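Local coordinates for oligopeptide ABC transporter, periplasmic oligopeptide-binding protein, putative (Thermotoga maritima MSB8, PDB 5IPW) that probably binds oligopeptides in the periplasm and delivers them to an ABC transporter for uptake, at residues V66-G69 with P70-W74; L316-E319 with N320-S323; N414-L417 with D418-G421. One frame throughout, in Å; residues are numbered along the deposited sequence.

All three contacts are local, each made within one unbroken run of chain. They follow one another in series and neither nest nor cross. Contact 1 closes the tight turn between strand 62-67 and helix 73-80. Contact 2 lies in the last turns of helix 311-324, before strand 326-333. Contact 3 lies at the end of helix 410-420, where the chain leaves the helix. The nearest atoms of contacts 1 and 2 are about 11 Å apart, and both contacts have side chains resting on helix 285-293. Contact 3 stands apart, about 38 Å from contact 2 and about 45 Å from contact 1 between nearest atoms. It packs on helix 359-367.

Contact 1: V66-G69 with P70-W74; sequences VWKG and PSDRW
Two hydrogen bonds tie Asp72 back to 66-69. Its side chain takes a bond from the backbone of Lys68. Lys68 N to Asp72 OD2 is 3.1 Å, with a nearly straight N-H...O angle of 167°. The donor comes from the anti side of the carboxylate, somewhat out of its plane. The backbone N of Asp72 gives the second bond, to Gly69 O. This bond closes a beta turn, with Pro70 and Ser71 at helical backbone angles in its two central positions. The buried carboxylate of Asp72 has further partners: Arg302 forms a salt bridge with OD1 and His303 a hydrogen bond with OD2.

The packing centres on the indole of Trp67. Its CG sits between the backbone N and the carbonyl carbon, chi1 79°, which brings the ring against Gly69 and Pro70. Gly69 CA lies over the centre of one face, 3.5 Å above the Trp67 ring plane. Pro70 N lies over the same face nearer the rim, 3.7 Å from Trp67 CH2. Asp72 O lies at the edge of the ring, in its plane, 3.5 Å from Trp67 CE3. The carboxylate plane of Asp72 is only 13° from that of the indole. Asp72 OD2 also comes to 3.4 Å from Trp67 CB. Gly69 has a positive phi, which favours a residue without a side chain.

The charged end of Lys68 takes another course. Its extended chain leads away from 70-74 to a salt bridge with Asp285. The turn joins strand 62-67, an outermost strand of its sheet that runs parallel to 276-281, to helix 73-80, while helix 285-293 packs against Val66 and Lys68.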
ATOM      1  N   VAL A  66       4.848 -19.605   8.487  1.00 38.24           N
ATOM      2  CA  VAL A  66       4.358 -20.576   7.519  1.00 39.28           C
ATOM      3  C   VAL A  66       4.018 -19.883   6.201  1.00 40.49           C
ATOM      4  O   VAL A  66       3.519 -18.756   6.199  1.00 39.71           O
ATOM      5  CB  VAL A  66       3.110 -21.337   8.046  1.00 37.26           C
ATOM      6  CG1 VAL A  66       3.457 -22.132   9.290  1.00 37.17           C
ATOM      7  CG2 VAL A  66       1.959 -20.393   8.342  1.00 36.58           C
ATOM      8  N   TRP A  67       4.281 -20.563   5.087  1.00 43.13           N
ATOM      9  CA  TRP A  67       3.878 -20.058   3.762  1.00 45.25           C
ATOM     10  C   TRP A  67       3.348 -21.157   2.824  1.00 47.63           C
ATOM     11  O   TRP A  67       3.449 -22.356   3.109  1.00 47.82           O
ATOM     12  CB  TRP A  67       5.035 -19.294   3.108  1.00 44.32           C
ATOM     13  CG  TRP A  67       6.110 -20.142   2.475  1.00 41.96           C
ATOM     14  CD1 TRP A  67       6.533 -21.382   2.864  1.00 40.86           C
ATOM     15  CD2 TRP A  67       6.923 -19.777   1.355  1.00 41.19           C
ATOM     16  NE1 TRP A  67       7.548 -21.816   2.046  1.00 40.52           N
ATOM     17  CE2 TRP A  67       7.807 -20.849   1.111  1.00 40.56           C
ATOM     18  CE3 TRP A  67       6.986 -18.646   0.531  1.00 40.76           C
ATOM     19  CZ2 TRP A  67       8.743 -20.826   0.076  1.00 41.27           C
ATOM     20  CZ3 TRP A  67       7.915 -18.624  -0.501  1.00 40.60           C
ATOM     21  CH2 TRP A  67       8.780 -19.710  -0.720  1.00 41.53           C
ATOM     22  N   LYS A  68       2.800 -20.715   1.696  1.00 50.64           N
ATOM     23  CA  LYS A  68       2.218 -21.603   0.683  1.00 51.65           C
ATOM     24  C   LYS A  68       3.185 -21.932  -0.471  1.00 52.34           C
ATOM     25  O   LYS A  68       2.756 -22.129  -1.610  1.00 53.06           O
ATOM     26  CB  LYS A  68       0.939 -20.963   0.137  1.00 51.98           C
ATOM     27  CG  LYS A  68      -0.166 -20.871   1.175  1.00 54.12           C
ATOM     28  CD  LYS A  68      -1.366 -20.101   0.654  1.00 56.13           C
ATOM     29  CE  LYS A  68      -2.512 -20.157   1.648  1.00 58.76           C
ATOM     30  NZ  LYS A  68      -3.612 -19.245   1.251  1.00 61.03           N
ATOM     31  N   GLY A  69       4.482 -22.003  -0.163  1.00 51.65           N
ATOM     32  CA  GLY A  69       5.516 -22.309  -1.149  1.00 50.00           C
ATOM     33  C   GLY A  69       5.811 -21.171  -2.117  1.00 50.13           C
ATOM     34  O   GLY A  69       5.285 -20.062  -1.963  1.00 47.11           O
ATOM     35  N   PRO A  70       6.637 -21.446  -3.143  1.00 50.18           N
ATOM     36  CA  PRO A  70       7.105 -20.460  -4.125  1.00 51.37           C
ATOM     37  C   PRO A  70       6.036 -19.497  -4.627  1.00 52.31           C
ATOM     38  O   PRO A  70       6.327 -18.340  -4.909  1.00 55.05           O
ATOM     39  CB  PRO A  70       7.615 -21.336  -5.264  1.00 51.12           C
ATOM     40  CG  PRO A  70       8.124 -22.559  -4.573  1.00 51.62           C
ATOM     41  CD  PRO A  70       7.229 -22.775  -3.386  1.00 50.92           C
ATOM     42  N   SER A  71       4.810 -19.989  -4.739  1.00 54.32           N
ATOM     43  CA  SER A  71       3.638 -19.170  -5.040  1.00 53.81           C
ATOM     44  C   SER A  71       3.506 -17.958  -4.121  1.00 52.90           C
ATOM     45  O   SER A  71       3.041 -16.900  -4.529  1.00 52.22           O
ATOM     46  CB  SER A  71       2.389 -20.038  -4.879  1.00 55.67           C
ATOM     47  OG  SER A  71       1.221 -19.247  -4.821  1.00 61.44           O
ATOM     48  N   ASP A  72       3.913 -18.132  -2.871  1.00 53.55           N
ATOM     49  CA  ASP A  72       3.777 -17.114  -1.832  1.00 52.79           C
ATOM     50  C   ASP A  72       5.006 -16.191  -1.784  1.00 51.88           C
ATOM     51  O   ASP A  72       5.439 -15.776  -0.718  1.00 49.40           O
ATOM     52  CB  ASP A  72       3.595 -17.837  -0.488  1.00 51.42           C
ATOM     53  CG  ASP A  72       2.675 -17.110   0.461  1.00 49.05           C
ATOM     54  OD1 ASP A  72       2.196 -15.993   0.149  1.00 47.90           O
ATOM     55  OD2 ASP A  72       2.428 -17.690   1.537  1.00 47.09           O
ATOM     56  N   ARG A  73       5.537 -15.864  -2.959  1.00 54.35           N
ATOM     57  CA  ARG A  73       6.788 -15.118  -3.121  1.00 51.97           C
ATOM     58  C   ARG A  73       6.794 -13.792  -2.354  1.00 49.18           C
ATOM     59  O   ARG A  73       7.727 -13.508  -1.600  1.00 45.49           O
ATOM     60  CB  ARG A  73       7.020 -14.869  -4.623  1.00 51.38           C
ATOM     61  CG  ARG A  73       8.177 -13.950  -4.991  1.00 52.80           C
ATOM     62  CD  ARG A  73       8.292 -13.803  -6.503  1.00 51.55           C
ATOM     63  NE  ARG A  73       8.739 -15.042  -7.133  1.00 50.59           N
ATOM     64  CZ  ARG A  73      10.011 -15.416  -7.279  1.00 52.94           C
ATOM     65  NH1 ARG A  73      11.008 -14.651  -6.852  1.00 57.02           N
ATOM     66  NH2 ARG A  73      10.296 -16.571  -7.867  1.00 52.12           N
ATOM     67  N   TRP A  74       5.738 -13.007  -2.533  1.00 49.16           N
ATOM     68  CA  TRP A  74       5.719 -11.615  -2.066  1.00 51.68           C
ATOM     69  C   TRP A  74       5.596 -11.449  -0.560  1.00 49.74           C
ATOM     70  O   TRP A  74       5.854 -10.370  -0.036  1.00 52.45           O
ATOM     71  CB  TRP A  74       4.621 -10.835  -2.772  1.00 52.94           C
ATOM     72  CG  TRP A  74       4.828 -10.860  -4.229  1.00 58.06           C
ATOM     73  CD1 TRP A  74       4.094 -11.544  -5.143  1.00 61.16           C
ATOM     74  CD2 TRP A  74       5.886 -10.223  -4.954  1.00 61.21           C
ATOM     75  NE1 TRP A  74       4.608 -11.354  -6.401  1.00 63.01           N
ATOM     76  CE2 TRP A  74       5.710 -10.547  -6.313  1.00 62.74           C
ATOM     77  CE3 TRP A  74       6.954  -9.394  -4.589  1.00 61.18           C
ATOM     78  CZ2 TRP A  74       6.560 -10.071  -7.312  1.00 63.15           C
ATOM     79  CZ3 TRP A  74       7.801  -8.924  -5.581  1.00 61.01           C
ATOM     80  CH2 TRP A  74       7.599  -9.264  -6.928  1.00 61.88           C
TER

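Contact 2: L316-E319 with N320-S323; sequences LLME and NSQS
Leu316 O is gripped by two N-H groups of Asn320. The backbone N of Asn320 is 3.0 Å from Leu316 O and forms the usual bond of one helical turn. The side-chain ND2 of Asn320 is 2.9 Å from Leu316 O and adds a straighter bond, with an N-H...O angle of 162°. The two donors come from opposite faces of the carbonyl plane. The acceptor lies almost in the amide plane of Asn320. The amide reaches it because CG stands beside the backbone N, chi1 -79°, and the side chain folds back along the helix. There it runs side by side with Leu316, whose CG is 4.0 Å from Asn320 ND2. A leucine in place of Asn320 would probably leave Leu316 O with the backbone donor alone and its own side chain freer to turn.

Met318 O is doubly held as well. Ser321 OG donates to Met318 O at 2.6 Å, in the plane of the carbonyl. Ser321 N is 3.0 Å from the same oxygen but comes from well above that plane. The hydroxyl sits between the backbone N and the carbonyl carbon of its own residue, chi1 45°, which points it at Met318 O, three residues earlier. Met318 CE lies beside it, 4.2 Å from Ser321 OG.

A water joins the next turn. It donates to Glu319 O at 2.6 Å and accepts from Ser323 N.

Leu317 O has an outside partner, the hydroxyl of Tyr326. Serine and asparagine side chains bonded back to carbonyls three and four residues earlier are a familiar helix feature. Here they lie towards the C-terminal end of helix 311-324, which packs on helix 285-293 and strand 326-333.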
ATOM      1  N   LEU A 316     -11.605 -17.199  17.438  1.00 52.14           N
ATOM      2  CA  LEU A 316     -10.750 -18.333  17.728  1.00 52.91           C
ATOM      3  C   LEU A 316      -9.316 -17.913  18.069  1.00 51.71           C
ATOM      4  O   LEU A 316      -8.700 -18.472  18.978  1.00 51.32           O
ATOM      5  CB  LEU A 316     -10.760 -19.298  16.541  1.00 55.63           C
ATOM      6  CG  LEU A 316     -10.557 -20.771  16.873  1.00 59.36           C
ATOM      7  CD1 LEU A 316     -11.710 -21.282  17.722  1.00 61.17           C
ATOM      8  CD2 LEU A 316     -10.460 -21.583  15.592  1.00 60.82           C
ATOM      9  N   LEU A 317      -8.791 -16.929  17.340  1.00 51.55           N
ATOM     10  CA  LEU A 317      -7.452 -16.381  17.616  1.00 49.93           C
ATOM     11  C   LEU A 317      -7.406 -15.744  18.992  1.00 48.30           C
ATOM     12  O   LEU A 317      -6.481 -15.967  19.768  1.00 45.47           O
ATOM     13  CB  LEU A 317      -7.069 -15.330  16.568  1.00 50.24           C
ATOM     14  CG  LEU A 317      -6.734 -15.851  15.169  1.00 49.41           C
ATOM     15  CD1 LEU A 317      -6.914 -14.757  14.132  1.00 50.34           C
ATOM     16  CD2 LEU A 317      -5.323 -16.415  15.120  1.00 49.06           C
ATOM     17  N   MET A 318      -8.422 -14.946  19.288  1.00 49.82           N
ATOM     18  CA  MET A 318      -8.532 -14.315  20.596  1.00 52.00           C
ATOM     19  C   MET A 318      -8.656 -15.365  21.692  1.00 51.02           C
ATOM     20  O   MET A 318      -7.836 -15.398  22.609  1.00 48.86           O
ATOM     21  CB  MET A 318      -9.718 -13.348  20.629  1.00 53.44           C
ATOM     22  CG  MET A 318      -9.578 -12.180  19.661  1.00 55.60           C
ATOM     23  SD  MET A 318      -8.639 -10.744  20.236  1.00 59.10           S
ATOM     24  CE  MET A 318      -7.546 -11.377  21.518  1.00 55.72           C
ATOM     25  N   GLU A 319      -9.649 -16.248  21.566  1.00 53.79           N
ATOM     26  CA  GLU A 319      -9.886 -17.305  22.565  1.00 52.66           C
ATOM     27  C   GLU A 319      -8.628 -18.112  22.841  1.00 50.83           C
ATOM     28  O   GLU A 319      -8.401 -18.539  23.967  1.00 51.72           O
ATOM     29  CB  GLU A 319     -11.000 -18.254  22.121  1.00 56.44           C
ATOM     30  CG  GLU A 319     -12.394 -17.632  22.053  1.00 59.82           C
ATOM     31  CD  GLU A 319     -13.001 -17.321  23.412  1.00 63.11           C
ATOM     32  OE1 GLU A 319     -12.426 -17.723  24.456  1.00 63.21           O
ATOM     33  OE2 GLU A 319     -14.070 -16.671  23.424  1.00 62.91           O
ATOM     34  N   ASN A 320      -7.795 -18.306  21.825  1.00 48.31           N
ATOM     35  CA  ASN A 320      -6.583 -19.106  21.994  1.00 47.46           C
ATOM     36  C   ASN A 320      -5.287 -18.368  22.342  1.00 47.72           C
ATOM     37  O   ASN A 320      -4.255 -19.023  22.555  1.00 45.84           O
ATOM     38  CB  ASN A 320      -6.365 -19.964  20.755  1.00 48.00           C
ATOM     39  CG  ASN A 320      -7.243 -21.191  20.752  1.00 44.10           C
ATOM     40  OD1 ASN A 320      -6.838 -22.240  21.236  1.00 42.78           O
ATOM     41  ND2 ASN A 320      -8.445 -21.064  20.219  1.00 41.31           N
ATOM     42  N   SER A 321      -5.323 -17.034  22.416  1.00 49.17           N
ATOM     43  CA  SER A 321      -4.114 -16.253  22.723  1.00 48.58           C
ATOM     44  C   SER A 321      -3.471 -16.724  24.012  1.00 49.33           C
ATOM     45  O   SER A 321      -2.267 -16.982  24.057  1.00 51.04           O
ATOM     46  CB  SER A 321      -4.408 -14.747  22.786  1.00 49.05           C
ATOM     47  OG  SER A 321      -5.572 -14.445  23.525  1.00 48.76           O
ATOM     48  N   GLN A 322      -4.291 -16.888  25.041  1.00 50.72           N
ATOM     49  CA  GLN A 322      -3.802 -17.241  26.367  1.00 53.21           C
ATOM     50  C   GLN A 322      -3.105 -18.606  26.342  1.00 51.42           C
ATOM     51  O   GLN A 322      -1.931 -18.714  26.702  1.00 50.55           O
ATOM     52  CB  GLN A 322      -4.959 -17.210  27.373  1.00 58.22           C
ATOM     53  CG  GLN A 322      -4.693 -16.368  28.607  1.00 64.21           C
ATOM     54  CD  GLN A 322      -3.656 -16.982  29.527  1.00 70.60           C
ATOM     55  OE1 GLN A 322      -3.606 -18.204  29.697  1.00 73.72           O
ATOM     56  NE2 GLN A 322      -2.825 -16.138  30.137  1.00 73.92           N
ATOM     57  N   SER A 323      -3.815 -19.640  25.889  1.00 51.40           N
ATOM     58  CA  SER A 323      -3.231 -20.992  25.794  1.00 51.96           C
ATOM     59  C   SER A 323      -2.068 -21.056  24.799  1.00 48.79           C
ATOM     60  O   SER A 323      -1.055 -21.702  25.063  1.00 48.02           O
ATOM     61  CB  SER A 323      -4.301 -22.053  25.447  1.00 52.77           C
ATOM     62  OG  SER A 323      -5.133 -21.663  24.360  1.00 52.71           O
TER
HETATM   63  O   HOH W   1      -6.552 -19.540  25.416  1.00 46.83           O

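Contact 3: N414-L417 with D418-G421; sequences NKLL and DEMG
Lys415 O accepts the backbone N of Glu419 at 2.9 Å, almost in line with its C=O bond. One residue earlier, Asp418 N bonds to Asn414 O at 3.2 Å, with an N-H...O angle of 164°. Both are regular bonds of one helical turn. Leu417 O ends the series. It takes Gly421 N at 3.3 Å, in the plane of the carbonyl, and a weak bond from Met420 N.

Lys415 CG is anti to the backbone N, chi1 -168°, and the chain then bends twice to cross Asp418 at about a right angle. Lys415 NZ and Asp418 OD2 form a long salt bridge of 3.9 Å. Glu419 OE1 stays 4.4 Å from Lys415 NZ, beyond a salt bridge. Asp418 has another partner in Arg431, which forms a salt bridge with OD1.

On the side facing helix 359-367 Leu417 and Met420 lie side by side and point the same way. Leu417 CD2 is 4.2 Å from Met420 SD. Leu417 packs against Phe361 and Ala364 of that helix, and Met420 against Arg360.

Gly421, with phi 104°, is the first residue to leave helical angles: helix 410-420 ends at its C terminus in a glycine of positive phi.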
ATOM      1  N   ASN A 414     -35.127  12.850   6.746  1.00 79.27           N
ATOM      2  CA  ASN A 414     -36.527  13.069   6.379  1.00 76.87           C
ATOM      3  C   ASN A 414     -36.831  14.536   6.181  1.00 76.04           C
ATOM      4  O   ASN A 414     -37.468  14.919   5.205  1.00 79.35           O
ATOM      5  CB  ASN A 414     -37.466  12.481   7.432  1.00 72.14           C
ATOM      6  CG  ASN A 414     -37.968  11.112   7.045  1.00 73.03           C
ATOM      7  OD1 ASN A 414     -38.316  10.889   5.892  1.00 74.33           O
ATOM      8  ND2 ASN A 414     -38.009  10.187   7.997  1.00 74.39           N
ATOM      9  N   LYS A 415     -36.344  15.352   7.106  1.00 77.83           N
ATOM     10  CA  LYS A 415     -36.493  16.794   7.011  1.00 81.74           C
ATOM     11  C   LYS A 415     -35.782  17.338   5.776  1.00 77.68           C
ATOM     12  O   LYS A 415     -36.356  18.118   5.020  1.00 75.32           O
ATOM     13  CB  LYS A 415     -35.967  17.474   8.289  1.00 84.58           C
ATOM     14  CG  LYS A 415     -36.329  18.949   8.413  1.00 88.33           C
ATOM     15  CD  LYS A 415     -37.834  19.162   8.570  1.00 90.96           C
ATOM     16  CE  LYS A 415     -38.352  20.259   7.650  1.00 93.75           C
ATOM     17  NZ  LYS A 415     -39.819  20.151   7.417  1.00 95.79           N
ATOM     18  N   LEU A 416     -34.536  16.918   5.570  1.00 82.33           N
ATOM     19  CA  LEU A 416     -33.741  17.382   4.416  1.00 86.76           C
ATOM     20  C   LEU A 416     -34.388  17.093   3.055  1.00 86.45           C
ATOM     21  O   LEU A 416     -34.214  17.861   2.103  1.00 84.27           O
ATOM     22  CB  LEU A 416     -32.306  16.826   4.459  1.00 86.69           C
ATOM     23  CG  LEU A 416     -31.252  17.773   5.048  1.00 85.67           C
ATOM     24  CD1 LEU A 416     -29.962  17.019   5.325  1.00 86.19           C
ATOM     25  CD2 LEU A 416     -30.988  18.963   4.131  1.00 82.76           C
ATOM     26  N   LEU A 417     -35.137  15.998   2.972  1.00 84.92           N
ATOM     27  CA  LEU A 417     -35.891  15.681   1.765  1.00 83.72           C
ATOM     28  C   LEU A 417     -37.075  16.638   1.622  1.00 85.49           C
ATOM     29  O   LEU A 417     -37.329  17.167   0.531  1.00 81.15           O
ATOM     30  CB  LEU A 417     -36.369  14.228   1.802  1.00 82.23           C
ATOM     31  CG  LEU A 417     -35.292  13.138   1.869  1.00 80.65           C
ATOM     32  CD1 LEU A 417     -35.929  11.755   1.986  1.00 77.78           C
ATOM     33  CD2 LEU A 417     -34.350  13.210   0.672  1.00 78.84           C
ATOM     34  N   ASP A 418     -37.777  16.881   2.731  1.00 83.63           N
ATOM     35  CA  ASP A 418     -38.871  17.856   2.750  1.00 80.98           C
ATOM     36  C   ASP A 418     -38.386  19.216   2.254  1.00 81.37           C
ATOM     37  O   ASP A 418     -39.098  19.895   1.517  1.00 84.40           O
ATOM     38  CB  ASP A 418     -39.481  17.991   4.150  1.00 78.06           C
ATOM     39  CG  ASP A 418     -40.034  16.674   4.686  1.00 78.59           C
ATOM     40  OD1 ASP A 418     -40.338  15.768   3.879  1.00 81.97           O
ATOM     41  OD2 ASP A 418     -40.162  16.544   5.922  1.00 75.46           O
ATOM     42  N   GLU A 419     -37.171  19.604   2.638  1.00 82.19           N
ATOM     43  CA  GLU A 419     -36.578  20.850   2.143  1.00 87.23           C
ATOM     44  C   GLU A 419     -36.467  20.882   0.616  1.00 87.11           C
ATOM     45  O   GLU A 419     -36.595  21.946   0.011  1.00 80.99           O
ATOM     46  CB  GLU A 419     -35.192  21.106   2.761  1.00 92.18           C
ATOM     47  CG  GLU A 419     -35.193  21.987   4.009  1.00 97.17           C
ATOM     48  CD  GLU A 419     -35.154  21.209   5.317  1.00101.86           C
ATOM     49  OE1 GLU A 419     -35.784  21.657   6.300  1.00107.00           O
ATOM     50  OE2 GLU A 419     -34.481  20.164   5.379  1.00101.22           O
ATOM     51  N   MET A 420     -36.214  19.725   0.001  1.00 89.80           N
ATOM     52  CA  MET A 420     -36.056  19.633  -1.459  1.00 88.91           C
ATOM     53  C   MET A 420     -37.377  19.769  -2.218  1.00 85.67           C
ATOM     54  O   MET A 420     -37.399  20.245  -3.354  1.00 78.73           O
ATOM     55  CB  MET A 420     -35.375  18.314  -1.841  1.00 89.28           C
ATOM     56  CG  MET A 420     -33.945  18.173  -1.334  1.00 90.35           C
ATOM     57  SD  MET A 420     -33.234  16.529  -1.601  1.00 90.62           S
ATOM     58  CE  MET A 420     -33.601  16.255  -3.334  1.00 90.87           C
ATOM     59  N   GLY A 421     -38.472  19.364  -1.583  1.00 85.22           N
ATOM     60  CA  GLY A 421     -39.780  19.377  -2.219  1.00 84.10           C
ATOM     61  C   GLY A 421     -40.228  17.993  -2.625  1.00 82.37           C
ATOM     62  O   GLY A 421     -41.210  17.846  -3.342  1.00 86.28           O
TER